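Side-chain contacts in FKBP-type peptidyl-prolyl cis-trans isomerase FkpA (Escherichia coli, PDB 1Q6H), which catalyses the cis-trans isomerisation of proline peptide bonds, so speeding protein folding, and also acts as a folding chaperone in the periplasm: residues K104-K109 and T213-V218; V116-S119 and L123-Q126; L198-G201 and G207-P210. All blocks are in the same frame, centred on the assembly; numbering follows the deposited sequence.

The three contacts lie in and around the FKBP domain of FkpA. Interaction 1 docks the long helix 70-112 on strand 214-223. Interaction 2 is the short hairpin that follows this helix, and its centre lies about 9 Å from that of interaction 1; Arg107 CB meets Val124 CG2 at 4.3 Å. Interaction 3 closes the long loop that leads into strand 214-223, about 13 Å from interaction 1 between centres. Leu214 joins these two, with CD1 3.6 Å from Ala199 CB. Leu123 of interaction 2 touches Leu198 of interaction 3. Trp177, probably the floor of the isomerase pocket as in related FKBPs, meets Phe216 edge-to-face. Tyr200 of interaction 3 probably lines the same pocket.

Interaction 1. Residues K104-K109 and T213-V218; sequences KEYREK and TLVFDV
A polar and apolar helix-on-strand contact joins the C-terminal part of helix 70-112 to the start of strand 214-223 and the residue just before it, Thr213. Arg107 meets Thr213, and Tyr106 meets Val215. The contact seats the long helix against the sheet of the FKBP domain. The one hydrogen bond runs from Arg107 NH1 to Thr213 OG1 at 2.7 Å. The hydroxyl lies at the edge of the guanidinium, in its plane, but the bond is bent, with 139° at the hydrogen. The arginine chain turns at its third torsion (chi3 -53°), which folds the guanidinium back along the helix. One face of the group then lies over Lys104 CA. The methyl of Thr213 touches the aliphatic part of the same side chain, with CG2 3.8 Å from Arg107 CG. Tyr106 crosses Val215 at about a right angle. Its phenol end does the touching, with OH 3.8 Å and CE1 4.0 Å from Val215 CG2. Arg107 also rests on Val193 and Pro195, and Tyr106 on Ile151. Thr213 is buried, and Arg107 NH1 supplies its hydroxyl with a donor. The bond is likely to limit the rotation of both groups, while the methyls add apolar contact beside it.

Interaction 2. Residues V116-S119 and L123-Q126; sequences VKTS and LVYQ
The ring of Tyr125 lies against Lys117 on one face of an antiparallel beta hairpin, while Val116, Thr118 and Val124 gather on the other. Lys117 CB sits over the ring face, 4.0 Å from its centroid and 24° off the normal, in a CH-pi contact. It is displaced toward the phenol end, and its nearest ring atom is Tyr125 CZ at 3.7 Å. Tyr125 reaches this place with CG between its backbone N and carbonyl carbon (chi1 66°), which turns the ring toward the opposite strand. The lysine chain runs on past the hydroxyl, with CD 3.8 Å from Tyr125 OH. Ser119 CB comes instead at the ring edge. A water 2.6 Å from Tyr125 OH also gives a weak bond to Thr118 O. Tyr125 rests as well on Ile190 and Leu192 of strand 189-194.

On the other face Val116 CG1 and Val124 CG1 press together at 3.4 Å, tighter than usual for carbons. Phe110 of helix 70-112 touches both valines. Lys117 and Tyr125 form a hydrogen-bonded pair, with Lys117 N to Tyr125 O at 2.8 Å and 176° at the hydrogen. The return bond, Tyr125 N to Lys117 O, is also 2.8 Å. Ser119 N bonds Leu123 O near the turn. The Ser119 hydroxyl bonds Glu179 and Thr121, and Thr121 also bonds Leu123 N.

With an alanine at Tyr125, Lys117 CB would probably lose its ring face, and a gap would open beside Ile190 and Leu192. The backbone bonds fix the register. Val116 and Val124 make a small apolar patch against Phe110. On the other face the aliphatic part of a lysine meets an aromatic ring, its ammonium carried beyond the ring.

Interaction 3. Residues L198-G201 and G207-P210; sequences LAYG and GIPP
Pro209 O is held by two donors, a water and the Ser212 hydroxyl; the same water also donates to Gly201 O. The water lies 2.8 Å from Gly201 O and 2.8 Å from Pro209 O. No direct hydrogen bond joins the two segments, and the water serves as a polar bridge between them. The apolar half of the contact is Tyr200 on Ile208. Ile208 CD1 comes obliquely to the CD2-CE2 bond of the Tyr200 ring, 3.6 Å from Tyr200 CE2. The isoleucine chain is extended past CG1 (chi2 -180°), which carries its CD1 methyl out to the tyrosine. Gly201 has a positive phi of 57°, a backbone conformation that glycine takes easily. This is the long loop before the last strand of FKBP domains, and Tyr200 probably lines the isomerase pocket, as its counterpart does in related FKBPs.

The loop lies between strands 189-194 and 214-223. Leu214 of the second strand packs on Ala199, Tyr200 and Ile208, and Ile174 and Val205 also touch Tyr200. Beyond the prolines runs helix 70-112, where Asn99 bonds Pro210 O and Ala96 meets the Pro210 side chain.

Interaction 1. Residues K104-K109 and T213-V218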
loop_
_atom_site.group_PDB
_atom_site.type_symbol
_atom_site.label_atom_id
_atom_site.label_comp_id
_atom_site.label_asym_id
_atom_site.label_seq_id
_atom_site.Cartn_x
_atom_site.Cartn_y
_atom_site.Cartn_z
ATOM N N LYS A 104 -3.251 -16.288 -34.953
ATOM C CA LYS A 104 -2.955 -17.348 -35.872
ATOM C C LYS A 104 -3.778 -17.154 -37.137
ATOM O O LYS A 104 -3.327 -17.453 -38.251
ATOM C CB LYS A 104 -3.296 -18.698 -35.252
ATOM C CG LYS A 104 -3.030 -19.874 -36.175
ATOM C CD LYS A 104 -3.115 -21.223 -35.450
ATOM C CE LYS A 104 -2.694 -22.366 -36.388
ATOM N NZ LYS A 104 -2.794 -23.711 -35.723
ATOM N N GLU A 105 -4.983 -16.651 -36.955
ATOM C CA GLU A 105 -5.900 -16.460 -38.069
ATOM C C GLU A 105 -5.391 -15.301 -38.915
ATOM O O GLU A 105 -5.365 -15.367 -40.149
ATOM C CB GLU A 105 -7.299 -16.182 -37.531
ATOM C CG GLU A 105 -8.325 -15.858 -38.603
ATOM C CD GLU A 105 -9.742 -15.875 -38.086
ATOM O OE1 GLU A 105 -10.025 -15.187 -37.080
ATOM O OE2 GLU A 105 -10.583 -16.575 -38.690
ATOM N N TYR A 106 -4.972 -14.243 -38.234
ATOM C CA TYR A 106 -4.436 -13.066 -38.897
ATOM C C TYR A 106 -3.198 -13.417 -39.702
ATOM O O TYR A 106 -3.084 -13.030 -40.877
ATOM C CB TYR A 106 -4.101 -12.015 -37.859
ATOM C CG TYR A 106 -3.555 -10.724 -38.424
ATOM C CD1 TYR A 106 -2.200 -10.578 -38.662
ATOM C CD2 TYR A 106 -4.384 -9.652 -38.676
ATOM C CE1 TYR A 106 -1.688 -9.405 -39.151
ATOM C CE2 TYR A 106 -3.875 -8.465 -39.176
ATOM C CZ TYR A 106 -2.524 -8.353 -39.405
ATOM O OH TYR A 106 -1.985 -7.199 -39.908
ATOM N N ARG A 107 -2.272 -14.145 -39.073
ATOM C CA ARG A 107 -1.029 -14.543 -39.728
ATOM C C ARG A 107 -1.264 -15.423 -40.956
ATOM O O ARG A 107 -0.607 -15.239 -41.984
ATOM C CB ARG A 107 -0.080 -15.291 -38.776
ATOM C CG ARG A 107 0.394 -14.470 -37.607
ATOM C CD ARG A 107 1.634 -15.028 -36.901
ATOM N NE ARG A 107 1.432 -16.420 -36.518
ATOM C CZ ARG A 107 0.814 -16.844 -35.417
ATOM N NH1 ARG A 107 0.298 -16.004 -34.520
ATOM N NH2 ARG A 107 0.675 -18.140 -35.237
ATOM N N GLU A 108 -2.166 -16.376 -40.840
ATOM C CA GLU A 108 -2.445 -17.313 -41.924
ATOM C C GLU A 108 -3.035 -16.639 -43.152
ATOM O O GLU A 108 -2.650 -16.931 -44.256
ATOM C CB GLU A 108 -3.359 -18.418 -41.437
ATOM C CG GLU A 108 -2.660 -19.377 -40.488
ATOM C CD GLU A 108 -1.705 -20.322 -41.194
ATOM O OE1 GLU A 108 -2.187 -21.088 -42.063
ATOM O OE2 GLU A 108 -0.484 -20.319 -40.867
ATOM N N LYS A 109 -3.958 -15.725 -42.939
ATOM C CA LYS A 109 -4.521 -14.963 -44.025
ATOM C C LYS A 109 -3.425 -14.074 -44.685
ATOM O O LYS A 109 -3.236 -14.119 -45.891
ATOM C CB LYS A 109 -5.682 -14.123 -43.508
ATOM C CG LYS A 109 -6.510 -13.449 -44.589
ATOM C CD LYS A 109 -7.621 -12.613 -43.967
ATOM C CE LYS A 109 -8.182 -11.593 -44.947
ATOM N NZ LYS A 109 -8.724 -12.223 -46.172
ATOM N N THR A 213 0.142 -11.519 -31.397
ATOM C CA THR A 213 0.890 -11.408 -32.629
ATOM C C THR A 213 1.174 -9.912 -32.815
ATOM O O THR A 213 0.292 -9.048 -32.565
ATOM C CB THR A 213 0.081 -11.986 -33.778
ATOM O OG1 THR A 213 0.132 -13.419 -33.709
ATOM C CG2 THR A 213 0.708 -11.651 -35.128
ATOM N N LEU A 214 2.417 -9.594 -33.179
ATOM C CA LEU A 214 2.831 -8.205 -33.325
ATOM C C LEU A 214 3.067 -7.847 -34.789
ATOM O O LEU A 214 3.727 -8.599 -35.496
ATOM C CB LEU A 214 4.135 -7.952 -32.560
ATOM C CG LEU A 214 4.177 -8.388 -31.095
ATOM C CD1 LEU A 214 5.545 -8.020 -30.482
ATOM C CD2 LEU A 214 3.003 -7.773 -30.330
ATOM N N VAL A 215 2.592 -6.672 -35.206
ATOM C CA VAL A 215 2.828 -6.174 -36.546
ATOM C C VAL A 215 3.801 -4.994 -36.506
ATOM O O VAL A 215 3.484 -3.953 -35.921
ATOM C CB VAL A 215 1.540 -5.683 -37.188
ATOM C CG1 VAL A 215 1.768 -5.385 -38.674
ATOM C CG2 VAL A 215 0.422 -6.736 -37.018
ATOM N N PHE A 216 4.987 -5.170 -37.090
ATOM C CA PHE A 216 5.991 -4.098 -37.189
ATOM C C PHE A 216 6.260 -3.663 -38.640
ATOM O O PHE A 216 6.614 -4.477 -39.494
ATOM C CB PHE A 216 7.343 -4.528 -36.621
ATOM C CG PHE A 216 7.386 -4.643 -35.143
ATOM C CD1 PHE A 216 7.625 -3.536 -34.356
ATOM C CD2 PHE A 216 7.199 -5.878 -34.525
ATOM C CE1 PHE A 216 7.661 -3.660 -32.975
ATOM C CE2 PHE A 216 7.216 -5.997 -33.187
ATOM C CZ PHE A 216 7.471 -4.902 -32.392
ATOM N N ASP A 217 6.124 -2.373 -38.917
ATOM C CA ASP A 217 6.584 -1.797 -40.196
ATOM C C ASP A 217 7.951 -1.219 -39.901
ATOM O O ASP A 217 8.052 -0.252 -39.141
ATOM C CB ASP A 217 5.689 -0.678 -40.667
ATOM C CG ASP A 217 4.364 -1.168 -41.143
ATOM O OD1 ASP A 217 4.352 -2.133 -41.939
ATOM O OD2 ASP A 217 3.294 -0.635 -40.772
ATOM N N VAL A 218 8.993 -1.799 -40.483
ATOM C CA VAL A 218 10.368 -1.430 -40.158
ATOM C C VAL A 218 11.163 -0.813 -41.321
ATOM O O VAL A 218 11.012 -1.227 -42.468
ATOM C CB VAL A 218 11.102 -2.646 -39.691
ATOM C CG1 VAL A 218 12.454 -2.283 -39.098
ATOM C CG2 VAL A 218 10.263 -3.379 -38.649
#

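Interaction 2. Residues V116-S119 and L123-Q126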
loop_
_atom_site.group_PDB
_atom_site.type_symbol
_atom_site.label_atom_id
_atom_site.label_comp_id
_atom_site.label_asym_id
_atom_site.label_seq_id
_atom_site.Cartn_x
_atom_site.Cartn_y
_atom_site.Cartn_z
ATOM N N VAL A 116 4.250 -11.992 -49.588
ATOM C CA VAL A 116 4.474 -12.371 -48.194
ATOM C C VAL A 116 5.092 -13.759 -48.117
ATOM O O VAL A 116 4.745 -14.649 -48.899
ATOM C CB VAL A 116 3.165 -12.354 -47.427
ATOM C CG1 VAL A 116 3.409 -12.587 -45.931
ATOM C CG2 VAL A 116 2.450 -11.020 -47.681
ATOM N N LYS A 117 6.030 -13.922 -47.196
ATOM C CA LYS A 117 6.677 -15.209 -46.963
ATOM C C LYS A 117 6.534 -15.630 -45.515
ATOM O O LYS A 117 6.274 -14.788 -44.634
ATOM C CB LYS A 117 8.155 -15.138 -47.369
ATOM C CG LYS A 117 8.357 -15.105 -48.899
ATOM C CD LYS A 117 9.794 -14.837 -49.262
ATOM C CE LYS A 117 10.005 -14.887 -50.787
ATOM N NZ LYS A 117 11.373 -14.401 -51.149
ATOM N N THR A 118 6.590 -16.945 -45.295
ATOM C CA THR A 118 6.591 -17.513 -43.961
ATOM C C THR A 118 7.928 -18.196 -43.780
ATOM O O THR A 118 8.340 -18.979 -44.624
ATOM C CB THR A 118 5.445 -18.492 -43.801
ATOM O OG1 THR A 118 4.192 -17.806 -43.976
ATOM C CG2 THR A 118 5.402 -19.035 -42.328
ATOM N N SER A 119 8.642 -17.927 -42.691
ATOM C CA SER A 119 9.932 -18.604 -42.498
ATOM C C SER A 119 9.757 -19.937 -41.807
ATOM O O SER A 119 8.678 -20.264 -41.345
ATOM C CB SER A 119 10.855 -17.756 -41.639
ATOM O OG SER A 119 10.458 -17.860 -40.296
ATOM N N LEU A 123 7.766 -16.996 -38.455
ATOM C CA LEU A 123 7.741 -15.576 -38.685
ATOM C C LEU A 123 7.107 -15.338 -40.063
ATOM O O LEU A 123 7.437 -16.035 -41.052
ATOM C CB LEU A 123 9.164 -15.042 -38.715
ATOM C CG LEU A 123 9.320 -13.579 -39.136
ATOM C CD1 LEU A 123 8.763 -12.625 -38.088
ATOM C CD2 LEU A 123 10.776 -13.286 -39.352
ATOM N N VAL A 124 6.202 -14.368 -40.152
ATOM C CA VAL A 124 5.638 -14.004 -41.430
ATOM C C VAL A 124 6.180 -12.625 -41.815
ATOM O O VAL A 124 6.245 -11.697 -40.987
ATOM C CB VAL A 124 4.112 -14.016 -41.368
ATOM C CG1 VAL A 124 3.484 -13.611 -42.691
ATOM C CG2 VAL A 124 3.623 -15.378 -40.896
ATOM N N TYR A 125 6.633 -12.478 -43.054
ATOM C CA TYR A 125 7.240 -11.210 -43.442
ATOM C C TYR A 125 7.036 -10.821 -44.879
ATOM O O TYR A 125 6.794 -11.648 -45.751
ATOM C CB TYR A 125 8.736 -11.215 -43.112
ATOM C CG TYR A 125 9.551 -12.182 -43.905
ATOM C CD1 TYR A 125 9.755 -13.477 -43.448
ATOM C CD2 TYR A 125 10.098 -11.830 -45.116
ATOM C CE1 TYR A 125 10.476 -14.372 -44.165
ATOM C CE2 TYR A 125 10.831 -12.717 -45.839
ATOM C CZ TYR A 125 11.019 -13.995 -45.358
ATOM O OH TYR A 125 11.757 -14.912 -46.049
ATOM N N GLN A 126 7.128 -9.520 -45.104
ATOM C CA GLN A 126 6.959 -8.939 -46.420
ATOM C C GLN A 126 8.045 -7.914 -46.656
ATOM O O GLN A 126 8.085 -6.874 -46.009
ATOM C CB GLN A 126 5.611 -8.282 -46.519
ATOM C CG GLN A 126 5.328 -7.664 -47.865
ATOM C CD GLN A 126 4.017 -6.940 -47.861
ATOM O OE1 GLN A 126 3.569 -6.457 -46.812
ATOM N NE2 GLN A 126 3.392 -6.851 -49.018
HETATM O O HOH W 1 11.087 -17.438 -45.716
#

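Interaction 3. Residues L198-G201 and G207-P210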
loop_
_atom_site.group_PDB
_atom_site.type_symbol
_atom_site.label_atom_id
_atom_site.label_comp_id
_atom_site.label_asym_id
_atom_site.label_seq_id
_atom_site.Cartn_x
_atom_site.Cartn_y
_atom_site.Cartn_z
ATOM N N LEU A 198 7.724 -15.847 -30.839
ATOM C CA LEU A 198 8.960 -15.144 -31.220
ATOM C C LEU A 198 8.944 -13.684 -30.711
ATOM O O LEU A 198 9.732 -12.862 -31.153
ATOM C CB LEU A 198 9.132 -15.107 -32.763
ATOM C CG LEU A 198 9.142 -16.490 -33.409
ATOM C CD1 LEU A 198 9.059 -16.466 -34.987
ATOM C CD2 LEU A 198 10.366 -17.262 -32.920
ATOM N N ALA A 199 8.028 -13.388 -29.806
ATOM C CA ALA A 199 7.879 -12.061 -29.234
ATOM C C ALA A 199 7.780 -12.131 -27.702
ATOM O O ALA A 199 8.729 -12.564 -27.062
ATOM C CB ALA A 199 6.678 -11.379 -29.829
ATOM N N TYR A 200 6.650 -11.726 -27.109
ATOM C CA TYR A 200 6.539 -11.696 -25.629
ATOM C C TYR A 200 5.722 -12.839 -25.059
ATOM O O TYR A 200 5.465 -12.884 -23.850
ATOM C CB TYR A 200 5.989 -10.349 -25.154
ATOM C CG TYR A 200 6.890 -9.236 -25.640
ATOM C CD1 TYR A 200 8.106 -8.992 -25.020
ATOM C CD2 TYR A 200 6.561 -8.500 -26.765
ATOM C CE1 TYR A 200 8.963 -8.026 -25.494
ATOM C CE2 TYR A 200 7.417 -7.525 -27.260
ATOM C CZ TYR A 200 8.626 -7.296 -26.615
ATOM O OH TYR A 200 9.471 -6.305 -27.079
ATOM N N GLY A 201 5.308 -13.752 -25.938
ATOM C CA GLY A 201 4.633 -14.982 -25.529
ATOM C C GLY A 201 3.357 -14.854 -24.710
ATOM O O GLY A 201 2.569 -13.912 -24.842
ATOM N N GLY A 207 1.289 -3.038 -22.262
ATOM C CA GLY A 207 0.917 -2.594 -23.600
ATOM C C GLY A 207 0.773 -3.727 -24.622
ATOM O O GLY A 207 0.239 -3.542 -25.722
ATOM N N ILE A 208 1.250 -4.915 -24.268
ATOM C CA ILE A 208 1.124 -6.076 -25.137
ATOM C C ILE A 208 0.466 -7.241 -24.414
ATOM O O ILE A 208 1.057 -7.869 -23.539
ATOM C CB ILE A 208 2.461 -6.477 -25.665
ATOM C CG1 ILE A 208 3.049 -5.291 -26.414
ATOM C CG2 ILE A 208 2.304 -7.722 -26.582
ATOM C CD1 ILE A 208 4.398 -5.545 -27.016
ATOM N N PRO A 209 -0.785 -7.508 -24.758
ATOM C CA PRO A 209 -1.516 -8.604 -24.120
ATOM C C PRO A 209 -0.951 -10.001 -24.414
ATOM O O PRO A 209 -0.191 -10.243 -25.352
ATOM C CB PRO A 209 -2.951 -8.445 -24.647
ATOM C CG PRO A 209 -2.998 -7.050 -25.296
ATOM C CD PRO A 209 -1.611 -6.735 -25.705
ATOM N N PRO A 210 -1.304 -10.933 -23.543
ATOM C CA PRO A 210 -0.869 -12.324 -23.655
ATOM C C PRO A 210 -1.057 -12.897 -25.028
ATOM O O PRO A 210 -2.124 -12.712 -25.638
ATOM C CB PRO A 210 -1.795 -13.044 -22.668
ATOM C CG PRO A 210 -2.123 -12.041 -21.676
ATOM C CD PRO A 210 -2.151 -10.711 -22.370
HETATM O O HOH W 2 2.319 -11.386 -25.934
#